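Local coordinates for protein putative monooxygenase Rv0793 (Mycobacterium tuberculosis, PDB 1Y0H) that is a putative monooxygenase that might take part in antibiotic biosynthesis or scavenge reactive oxygen species, and works as a homodimer, at residues A10-R15 / L53-R58. Numbering follows the deposited sequence.
Sequences ARFMPR and LVLFER
F12 and L53 form an antiparallel hydrogen-bonded pair between strands 6-12 and 53-59, the two inner strands of the four-stranded sheet in this ferredoxin-like, dimeric alpha+beta barrel type of domain. An angle of 166° between the strand directions supports the assignment, as do two reciprocal pairs of backbone bonds. F12 N gives to L53 O and L53 N to F12 O, while at the next hydrogen-bonded pair, two residues along, A10 N reaches L55 O at 3.0 Å and L55 N returns to A10 O at 2.8 Å. Between them R11 and V54 form a non-hydrogen-bonded pair, with CA atoms 4.6 Å apart.

The F12 side chain can be followed outward. Its CB lies 4.4 Å from L53 CB. With CG anti to the carbonyl carbon (chi1 -53°), the ring lies over the face of the sheet that also carries A10 and L55. CD1 comes within 3.4 Å of L53 O, which sits at the ring edge and in its plane. Further out, CE1 meets L55 CD1 at 3.8 Å, and CZ touches the same methyl; the two side chains cross at a slant. L22 and L26 of helix 19-35 also touch F12, placing this face in the core between sheet and helix.

R11 and V54 occupy the other face, side by side and pointing the same way, toward the second subunit, where I9 and L94 of that chain pack on them. In the conformer given, R11 NE makes a salt bridge to E52 OE1, which gives the buried charge a partner; V54 CG2 lies oblique to the R11 guanidinium. Back on the helix-facing side, E57 OE1 bonds Y59 OH, whereas OE2, its other carboxylate oxygen, stands 4.0 Å from A10 CB.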
# COMPACT_ATOMS: atom_id res chain seq x y z
N ALA A 10 -6.31 -1.10 -1.69
CA ALA A 10 -7.69 -1.50 -1.43
C ALA A 10 -7.66 -2.49 -0.28
O ALA A 10 -6.96 -3.52 -0.36
CB ALA A 10 -8.32 -2.13 -2.66
N ARG A 11 -8.41 -2.19 0.76
CA ARG A 11 -8.47 -3.03 1.97
C ARG A 11 -9.84 -3.67 2.10
O ARG A 11 -10.87 -2.98 1.99
CB ARG A 11 -8.16 -2.19 3.22
CG ARG A 11 -6.93 -1.33 3.08
CD ARG A 11 -6.51 -0.70 4.40
NE ARG A 11 -5.31 -1.37 4.90
CZ ARG A 11 -4.12 -0.79 5.06
NH1 ARG A 11 -3.11 -1.52 5.49
NH2 ARG A 11 -3.93 0.51 4.83
N PHE A 12 -9.84 -4.98 2.34
CA PHE A 12 -11.08 -5.77 2.42
C PHE A 12 -11.18 -6.43 3.77
O PHE A 12 -10.23 -7.08 4.21
CB PHE A 12 -11.10 -6.87 1.35
CG PHE A 12 -10.85 -6.37 -0.04
CD1 PHE A 12 -9.55 -6.14 -0.49
CD2 PHE A 12 -11.92 -6.15 -0.91
CE1 PHE A 12 -9.33 -5.66 -1.79
CE2 PHE A 12 -11.71 -5.69 -2.21
CZ PHE A 12 -10.41 -5.45 -2.65
N MET A 13 -12.34 -6.29 4.41
CA MET A 13 -12.55 -6.88 5.72
C MET A 13 -13.69 -7.91 5.62
O MET A 13 -14.85 -7.59 5.86
CB MET A 13 -12.80 -5.79 6.77
CG MET A 13 -11.60 -4.87 7.04
SD MET A 13 -11.29 -3.65 5.72
CE MET A 13 -10.21 -2.47 6.54
N PRO A 14 -13.36 -9.16 5.23
CA PRO A 14 -14.40 -10.15 5.04
C PRO A 14 -15.05 -10.58 6.34
O PRO A 14 -14.42 -10.53 7.40
CB PRO A 14 -13.66 -11.34 4.43
CG PRO A 14 -12.26 -11.20 4.89
CD PRO A 14 -12.02 -9.70 4.94
N ARG A 15 -16.30 -11.02 6.25
CA ARG A 15 -16.86 -11.81 7.33
C ARG A 15 -16.04 -13.09 7.40
O ARG A 15 -15.58 -13.58 6.36
CB ARG A 15 -18.31 -12.16 7.05
CG ARG A 15 -19.26 -10.98 6.90
CD ARG A 15 -20.70 -11.47 7.03
NE ARG A 15 -20.90 -12.71 6.27
CZ ARG A 15 -21.25 -12.74 4.98
NH1 ARG A 15 -21.45 -11.61 4.32
NH2 ARG A 15 -21.38 -13.90 4.36
N LEU A 53 -7.69 -8.46 3.90
CA LEU A 53 -6.93 -8.73 2.70
C LEU A 53 -6.66 -7.37 2.06
O LEU A 53 -7.48 -6.46 2.14
CB LEU A 53 -7.68 -9.67 1.75
CG LEU A 53 -8.04 -11.07 2.27
CD1 LEU A 53 -8.53 -11.92 1.12
CD2 LEU A 53 -6.84 -11.73 2.96
N VAL A 54 -5.48 -7.22 1.47
CA VAL A 54 -5.06 -5.91 0.95
C VAL A 54 -4.49 -6.09 -0.45
O VAL A 54 -3.65 -6.97 -0.67
CB VAL A 54 -3.99 -5.27 1.86
CG1 VAL A 54 -3.51 -3.93 1.29
CG2 VAL A 54 -4.53 -5.11 3.31
N LEU A 55 -4.99 -5.28 -1.39
CA LEU A 55 -4.38 -5.20 -2.72
C LEU A 55 -3.54 -3.95 -2.79
O LEU A 55 -3.98 -2.88 -2.37
CB LEU A 55 -5.45 -5.14 -3.83
CG LEU A 55 -6.09 -6.47 -4.23
CD1 LEU A 55 -7.34 -6.14 -5.03
CD2 LEU A 55 -5.15 -7.36 -5.04
N PHE A 56 -2.32 -4.10 -3.29
CA PHE A 56 -1.55 -2.93 -3.70
C PHE A 56 -1.44 -2.97 -5.21
O PHE A 56 -0.97 -3.95 -5.78
CB PHE A 56 -0.17 -2.89 -3.04
CG PHE A 56 0.50 -1.56 -3.18
CD1 PHE A 56 1.50 -1.37 -4.12
CD2 PHE A 56 0.10 -0.49 -2.40
CE1 PHE A 56 2.11 -0.11 -4.26
CE2 PHE A 56 0.70 0.77 -2.54
CZ PHE A 56 1.71 0.95 -3.48
N GLU A 57 -1.86 -1.88 -5.86
CA GLU A 57 -1.95 -1.81 -7.31
C GLU A 57 -1.19 -0.60 -7.81
O GLU A 57 -1.23 0.46 -7.19
CB GLU A 57 -3.42 -1.64 -7.73
CG GLU A 57 -4.38 -2.50 -6.95
CD GLU A 57 -5.84 -2.17 -7.20
OE1 GLU A 57 -6.18 -1.57 -8.26
OE2 GLU A 57 -6.65 -2.54 -6.32
N ARG A 58 -0.47 -0.77 -8.92
CA ARG A 58 0.25 0.33 -9.54
C ARG A 58 -0.09 0.37 -11.02
O ARG A 58 -0.02 -0.65 -11.70
CB ARG A 58 1.76 0.12 -9.41
CG ARG A 58 2.35 0.29 -8.02
CD ARG A 58 3.86 0.02 -8.16
NE ARG A 58 4.61 0.14 -6.92
CZ ARG A 58 4.98 -0.88 -6.16
NH1 ARG A 58 5.67 -0.66 -5.06
NH2 ARG A 58 4.64 -2.12 -6.50